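Local coordinates for protein 5-carboxyvanillate decarboxylase (Sphingomonas paucimobilis, PDB 4L6D) that probably catalyses the metal-dependent, non-oxidative decarboxylation of 5-carboxyvanillate to vanillate in a manganese-containing amidohydrolase-fold active site, at residues 34-37 with 38-42; 241-244 with 245-249. All blocks are in the same frame, centred on the assembly; numbering follows the deposited sequence.

Interaction 1: 34-37 with 38-42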
ATOM      1  N   ILE A  34     -12.214 -15.087   9.522  1.00  8.83           N
ATOM      2  CA  ILE A  34     -11.423 -14.906  10.734  1.00  9.78           C
ATOM      3  C   ILE A  34     -12.132 -13.916  11.667  1.00  7.18           C
ATOM      4  O   ILE A  34     -12.440 -14.253  12.808  1.00  9.77           O
ATOM      5  CB  ILE A  34      -9.970 -14.463  10.423  1.00  8.54           C
ATOM      6  CG1 ILE A  34      -9.237 -15.566   9.653  1.00  8.87           C
ATOM      7  CG2 ILE A  34      -9.230 -14.127  11.708  1.00 12.99           C
ATOM      8  CD1 ILE A  34      -7.828 -15.190   9.180  1.00  9.99           C
ATOM      9  N   LEU A  35     -12.406 -12.712  11.170  1.00  7.72           N
ATOM     10  CA  LEU A  35     -13.209 -11.730  11.901  1.00  8.33           C
ATOM     11  C   LEU A  35     -14.563 -12.307  12.311  1.00  9.37           C
ATOM     12  O   LEU A  35     -14.993 -12.166  13.460  1.00  7.92           O
ATOM     13  CB  LEU A  35     -13.452 -10.497  11.024  1.00  7.12           C
ATOM     14  CG  LEU A  35     -14.525  -9.522  11.507  1.00  9.19           C
ATOM     15  CD1 LEU A  35     -14.020  -8.768  12.716  1.00 10.83           C
ATOM     16  CD2 LEU A  35     -14.928  -8.570  10.391  1.00 11.16           C
ATOM     17  N   VAL A  36     -15.248 -12.952  11.367  1.00  7.79           N
ATOM     18  CA  VAL A  36     -16.621 -13.378  11.622  1.00  8.92           C
ATOM     19  C   VAL A  36     -16.679 -14.410  12.753  1.00  9.56           C
ATOM     20  O   VAL A  36     -17.532 -14.326  13.634  1.00  9.03           O
ATOM     21  CB  VAL A  36     -17.323 -13.854  10.334  1.00 10.26           C
ATOM     22  CG1 VAL A  36     -18.653 -14.514  10.650  1.00 10.35           C
ATOM     23  CG2 VAL A  36     -17.527 -12.665   9.392  1.00  8.55           C
ATOM     24  N   ARG A  37     -15.741 -15.351  12.769  1.00  7.89           N
ATOM     25  CA  ARG A  37     -15.674 -16.295  13.882  1.00  8.34           C
ATOM     26  C   ARG A  37     -15.257 -15.627  15.195  1.00  8.28           C
ATOM     27  O   ARG A  37     -15.799 -15.969  16.257  1.00  9.40           O
ATOM     28  CB  ARG A  37     -14.762 -17.472  13.548  1.00 12.33           C
ATOM     29  CG  ARG A  37     -15.342 -18.391  12.486  1.00 18.17           C
ATOM     30  CD  ARG A  37     -14.497 -19.645  12.354  1.00 24.37           C
ATOM     31  NE  ARG A  37     -14.476 -20.162  10.987  1.00 32.16           N
ATOM     32  CZ  ARG A  37     -13.474 -19.973  10.131  1.00 27.68           C
ATOM     33  NH1 ARG A  37     -12.400 -19.280  10.494  1.00 29.52           N
ATOM     34  NH2 ARG A  37     -13.543 -20.486   8.911  1.00 29.10           N
ATOM     35  N   ASP A  38     -14.323 -14.674  15.133  1.00  7.91           N
ATOM     36  CA  ASP A  38     -13.850 -14.010  16.346  1.00  8.41           C
ATOM     37  C   ASP A  38     -14.950 -13.202  17.019  1.00 10.61           C
ATOM     38  O   ASP A  38     -14.999 -13.109  18.242  1.00 10.70           O
ATOM     39  CB  ASP A  38     -12.663 -13.089  16.050  1.00 10.98           C
ATOM     40  CG  ASP A  38     -11.350 -13.842  15.920  1.00 11.49           C
ATOM     41  OD1 ASP A  38     -11.313 -15.058  16.206  1.00 14.79           O
ATOM     42  OD2 ASP A  38     -10.350 -13.201  15.522  1.00 12.95           O
ATOM     43  N   VAL A  39     -15.832 -12.616  16.219  1.00 12.39           N
ATOM     44  CA  VAL A  39     -16.859 -11.731  16.757  1.00 10.16           C
ATOM     45  C   VAL A  39     -18.244 -12.386  16.841  1.00  8.91           C
ATOM     46  O   VAL A  39     -18.931 -12.251  17.852  1.00  9.89           O
ATOM     47  CB  VAL A  39     -16.936 -10.419  15.938  1.00  6.95           C
ATOM     48  CG1 VAL A  39     -18.160  -9.571  16.335  1.00  9.95           C
ATOM     49  CG2 VAL A  39     -15.661  -9.621  16.122  1.00  8.18           C
ATOM     50  N   TYR A  40     -18.636 -13.114  15.796  1.00  7.94           N
ATOM     51  CA  TYR A  40     -20.001 -13.641  15.687  1.00  8.16           C
ATOM     52  C   TYR A  40     -20.085 -15.145  15.863  1.00  9.73           C
ATOM     53  O   TYR A  40     -21.178 -15.713  15.808  1.00 10.86           O
ATOM     54  CB  TYR A  40     -20.611 -13.263  14.333  1.00 10.39           C
ATOM     55  CG  TYR A  40     -20.544 -11.789  14.027  1.00  9.43           C
ATOM     56  CD1 TYR A  40     -21.569 -10.930  14.427  1.00  8.46           C
ATOM     57  CD2 TYR A  40     -19.454 -11.248  13.353  1.00  7.96           C
ATOM     58  CE1 TYR A  40     -21.509  -9.567  14.146  1.00  7.60           C
ATOM     59  CE2 TYR A  40     -19.382  -9.889  13.071  1.00  7.95           C
ATOM     60  CZ  TYR A  40     -20.411  -9.057  13.470  1.00  7.99           C
ATOM     61  OH  TYR A  40     -20.316  -7.716  13.186  1.00  9.39           O
ATOM     62  N   GLY A  41     -18.940 -15.785  16.085  1.00 11.06           N
ATOM     63  CA  GLY A  41     -18.888 -17.234  16.201  1.00  9.58           C
ATOM     64  C   GLY A  41     -19.397 -17.786  17.521  1.00 12.79           C
ATOM     65  O   GLY A  41     -19.555 -17.046  18.494  1.00 13.50           O
ATOM     66  N   ASP A  42     -19.640 -19.094  17.559  1.00 11.55           N
ATOM     67  CA  ASP A  42     -20.179 -19.733  18.756  1.00 13.12           C
ATOM     68  C   ASP A  42     -19.236 -19.649  19.953  1.00 18.76           C
ATOM     69  O   ASP A  42     -19.676 -19.646  21.098  1.00 23.23           O
ATOM     70  CB  ASP A  42     -20.529 -21.194  18.472  1.00 15.92           C
ATOM     71  CG  ASP A  42     -21.732 -21.332  17.565  1.00 20.95           C
ATOM     72  OD1 ASP A  42     -22.549 -20.390  17.530  1.00 20.57           O
ATOM     73  OD2 ASP A  42     -21.861 -22.377  16.894  1.00 26.65           O
TER
HETATM   74  O   HOH W   1     -11.180 -16.706  13.813  1.00 20.71           O
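Helix 33-40 of this amidohydrolase-fold enzyme borders the vanillate pocket, and on it Leu35 lies alongside Val39, both side chains pointing the same way. Their methyls meet at Leu35 CD1 and Val39 CG2, 3.9 Å apart, and Leu35 also touches the bound 4-hydroxy-3-methoxybenzoate. Alpha-helical i to i+4 bonds join the backbone: Val39 N to Leu35 O at 2.9 Å, and Tyr40 N to Val36 O at 2.7 Å. The next one, Gly41 N to Arg37 O, is weak, and a side chain on Gly41 would run into that same carbonyl oxygen. Val39 CG1 stands over the centre of the Tyr40 ring, 3.5 Å above its plane, while Val36 CA meets the ring at its edge; Ile50 and Leu53 of helix 49-54 pack against this tyrosine as well. On another side of the helix, Asp38 turns its CG back beside its own backbone N (chi1 -79°), which brings the carboxylate near the Ile34 carbonyl. Ile34 O takes the Asp38 N-H at 3.0 Å, and a water donates both to this oxygen and to Asp38 OD1. Replacing Asp38 with an alanine is likely to cost this water its carboxylate acceptor and to undo the bridge back to Ile34 O. The water lies 2.9 Å from Ile34 O and the same distance from Asp38 OD1.

Interaction 2: 241-244 with 245-249. With EPE (4-(2-hydroxyethyl)-1-piperazine ethanesulfonic acid), chain M.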
ATOM      1  N   TYR A 241       2.955   9.166 -12.722  1.00  6.09           N
ATOM      2  CA  TYR A 241       4.136   8.974 -13.550  1.00  7.16           C
ATOM      3  C   TYR A 241       4.029   7.726 -14.421  1.00  6.56           C
ATOM      4  O   TYR A 241       4.352   7.760 -15.612  1.00  7.26           O
ATOM      5  CB  TYR A 241       5.462   8.951 -12.755  1.00  6.41           C
ATOM      6  CG  TYR A 241       6.603   8.837 -13.741  1.00  7.03           C
ATOM      7  CD1 TYR A 241       7.136   9.972 -14.333  1.00  7.08           C
ATOM      8  CD2 TYR A 241       7.072   7.588 -14.171  1.00  8.10           C
ATOM      9  CE1 TYR A 241       8.129   9.880 -15.295  1.00  7.51           C
ATOM     10  CE2 TYR A 241       8.061   7.489 -15.131  1.00 10.00           C
ATOM     11  CZ  TYR A 241       8.588   8.639 -15.688  1.00  8.21           C
ATOM     12  OH  TYR A 241       9.565   8.558 -16.651  1.00 10.59           O
ATOM     13  N   MET A 242       3.589   6.624 -13.819  1.00  6.37           N
ATOM     14  CA  MET A 242       3.600   5.342 -14.513  1.00  6.59           C
ATOM     15  C   MET A 242       2.373   5.107 -15.386  1.00 10.04           C
ATOM     16  O   MET A 242       2.294   4.096 -16.077  1.00  7.39           O
ATOM     17  CB  MET A 242       3.771   4.201 -13.503  1.00  6.45           C
ATOM     18  CG  MET A 242       5.193   4.116 -12.930  1.00  7.56           C
ATOM     19  SD  MET A 242       6.343   3.771 -14.262  1.00  8.13           S
ATOM     20  CE  MET A 242       7.957   3.891 -13.461  1.00  9.64           C
ATOM     21  N   HIS A 243       1.427   6.040 -15.379  1.00  6.47           N
ATOM     22  CA  HIS A 243       0.195   5.827 -16.129  1.00  7.60           C
ATOM     23  C   HIS A 243       0.430   5.700 -17.640  1.00  9.64           C
ATOM     24  O   HIS A 243      -0.244   4.910 -18.308  1.00  8.32           O
ATOM     25  CB  HIS A 243      -0.808   6.936 -15.834  1.00  6.31           C
ATOM     26  CG  HIS A 243      -2.186   6.624 -16.318  1.00  6.32           C
ATOM     27  ND1 HIS A 243      -2.923   7.501 -17.083  1.00 10.18           N
ATOM     28  CD2 HIS A 243      -2.944   5.511 -16.181  1.00  6.52           C
ATOM     29  CE1 HIS A 243      -4.092   6.953 -17.368  1.00 12.17           C
ATOM     30  NE2 HIS A 243      -4.130   5.745 -16.835  1.00  7.80           N
ATOM     31  N   GLY A 244       1.382   6.462 -18.177  1.00  7.92           N
ATOM     32  CA  GLY A 244       1.763   6.330 -19.572  1.00  8.53           C
ATOM     33  C   GLY A 244       2.152   4.909 -19.943  1.00 10.69           C
ATOM     34  O   GLY A 244       1.694   4.376 -20.956  1.00 10.08           O
ATOM     35  N   ASN A 245       2.989   4.281 -19.123  1.00  8.60           N
ATOM     36  CA  ASN A 245       3.356   2.895 -19.389  1.00  9.98           C
ATOM     37  C   ASN A 245       2.143   1.977 -19.325  1.00 10.48           C
ATOM     38  O   ASN A 245       2.024   1.046 -20.116  1.00 10.37           O
ATOM     39  CB  ASN A 245       4.405   2.394 -18.396  1.00  9.74           C
ATOM     40  CG  ASN A 245       5.774   2.991 -18.637  1.00 12.34           C
ATOM     41  OD1 ASN A 245       6.081   3.477 -19.729  1.00 13.26           O
ATOM     42  ND2 ASN A 245       6.613   2.954 -17.608  1.00 13.01           N
ATOM     43  N   ALA A 246       1.249   2.231 -18.376  1.00  8.49           N
ATOM     44  CA  ALA A 246       0.064   1.396 -18.222  1.00  8.37           C
ATOM     45  C   ALA A 246      -0.836   1.447 -19.464  1.00 11.10           C
ATOM     46  O   ALA A 246      -1.351   0.417 -19.904  1.00  9.32           O
ATOM     47  CB  ALA A 246      -0.714   1.795 -16.973  1.00  6.92           C
ATOM     48  N   THR A 247      -1.023   2.635 -20.038  1.00  9.08           N
ATOM     49  CA  THR A 247      -1.887   2.764 -21.211  1.00  8.96           C
ATOM     50  C   THR A 247      -1.171   2.352 -22.497  1.00 10.58           C
ATOM     51  O   THR A 247      -1.811   1.903 -23.447  1.00 14.07           O
ATOM     52  CB  THR A 247      -2.470   4.199 -21.380  1.00 11.64           C
ATOM     53  OG1 THR A 247      -1.410   5.153 -21.532  1.00 11.99           O
ATOM     54  CG2 THR A 247      -3.340   4.578 -20.180  1.00  9.50           C
ATOM     55  N   THR A 248       0.149   2.500 -22.524  1.00 11.54           N
ATOM     56  CA  THR A 248       0.928   2.177 -23.715  1.00 11.90           C
ATOM     57  C   THR A 248       1.183   0.677 -23.831  1.00 12.45           C
ATOM     58  O   THR A 248       0.980   0.092 -24.897  1.00 13.42           O
ATOM     59  CB  THR A 248       2.271   2.950 -23.749  1.00 12.16           C
ATOM     60  OG1 THR A 248       2.007   4.359 -23.744  1.00 13.84           O
ATOM     61  CG2 THR A 248       3.081   2.603 -24.999  1.00 11.55           C
ATOM     62  N   PHE A 249       1.622   0.055 -22.737  1.00 11.92           N
ATOM     63  CA  PHE A 249       2.010  -1.360 -22.772  1.00 14.00           C
ATOM     64  C   PHE A 249       1.080  -2.305 -22.022  1.00 13.29           C
ATOM     65  O   PHE A 249       1.136  -3.513 -22.235  1.00 15.04           O
ATOM     66  CB  PHE A 249       3.428  -1.554 -22.205  1.00 15.52           C
ATOM     67  CG  PHE A 249       4.461  -0.688 -22.851  1.00 11.71           C
ATOM     68  CD1 PHE A 249       4.752  -0.824 -24.198  1.00 14.79           C
ATOM     69  CD2 PHE A 249       5.141   0.268 -22.112  1.00 15.72           C
ATOM     70  CE1 PHE A 249       5.705  -0.018 -24.806  1.00 15.22           C
ATOM     71  CE2 PHE A 249       6.099   1.076 -22.709  1.00 18.11           C
ATOM     72  CZ  PHE A 249       6.381   0.933 -24.057  1.00 18.95           C
TER
HETATM   73  N1  EPE M 405       4.911  11.784 -18.506  1.00 24.59           N
HETATM   74  C2  EPE M 405       5.107  10.852 -17.383  1.00 19.61           C
HETATM   75  C3  EPE M 405       5.697   9.543 -17.880  1.00 21.98           C
HETATM   76  N4  EPE M 405       4.974   8.977 -19.000  1.00 22.46           N
HETATM   77  C5  EPE M 405       4.490   9.883 -20.029  1.00 23.52           C
HETATM   78  C6  EPE M 405       3.975  11.216 -19.489  1.00 22.37           C
HETATM   79  C7  EPE M 405       5.443   7.683 -19.467  1.00 24.27           C
HETATM   80  C8  EPE M 405       5.773   6.724 -18.328  1.00 14.71           C
HETATM   81  O8  EPE M 405       4.568   6.246 -17.782  1.00 10.58           O
HETATM   82  C9  EPE M 405       4.328  13.023 -17.965  1.00 30.94           C
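Asn245 and Met242, neighbours across one turn of helix 236-249, run side by side in the same direction. Starting at its CB, Asn245 passes Met242 O at 3.6 Å. CG is anti to the carbonyl carbon (chi1 -72°), which sets the amide next to the hydroxyethyl arm of the bound piperazine buffer molecule, EPE. At the tip the two branches part: OD1 lies 3.5 Å from EPE C8, and ND2 lies 3.5 Å from Met242 SD. Asn245 also touches a bound 4-hydroxy-3-methoxybenzoate.

The EPE hydroxyl is wedged into the helix backbone. O8 donates to Tyr241 O at 2.7 Å and accepts from Asn245 N at 2.9 Å, bridging an i to i+4 pair that stands 5.1 Å apart between Tyr241 O and Asn245 N. EPE C3 sits over one face of the Tyr241 ring, offset toward the rim, and Gly244 leaves room for EPE C7 where a CB would clash.

Beyond this break regular bonding resumes, Ala246 N to Met242 O and Thr247 N to His243 O. Gly244 O is gripped twice by Thr248, whose N and OG1 arrive from opposite faces of the carbonyl plane, OG1 at 2.8 Å. Thr247 CG2 makes a CH-pi contact over the His243 ring, 3.9 Å from its centroid.

Loop residues Ala252, Lys254 and Leu255 pack along the flank carrying His243, Ala246 and Thr247. Pro302, Ile195 and Tyr189 of the second subunit meet Tyr241, Met242 and Ala246, so helix 236-249, which follows helix 226-230 and precedes helix 259-266 along the chain, lies at the dimer interface.

From the N terminus, the chain leaves strand 5-11, passes helix 14-23 and reaches interaction 1 on helix 33-40, ahead of strand 71-76. It then winds through the barrel strands as far as 223-225 and through helix 226-230 before interaction 2 forms on helix 236-249; strands 267-270 and 292-293 follow. Each contact closes only a helical turn, so the two stand in series, neither nested nor crossed. The centres of interaction 1 and interaction 2 are about 42 Å apart, and the two do not touch. Interaction 1 joins the active-site pocket to helix 49-54, whereas interaction 2 belongs to the periphery, where its helix packs on the second subunit.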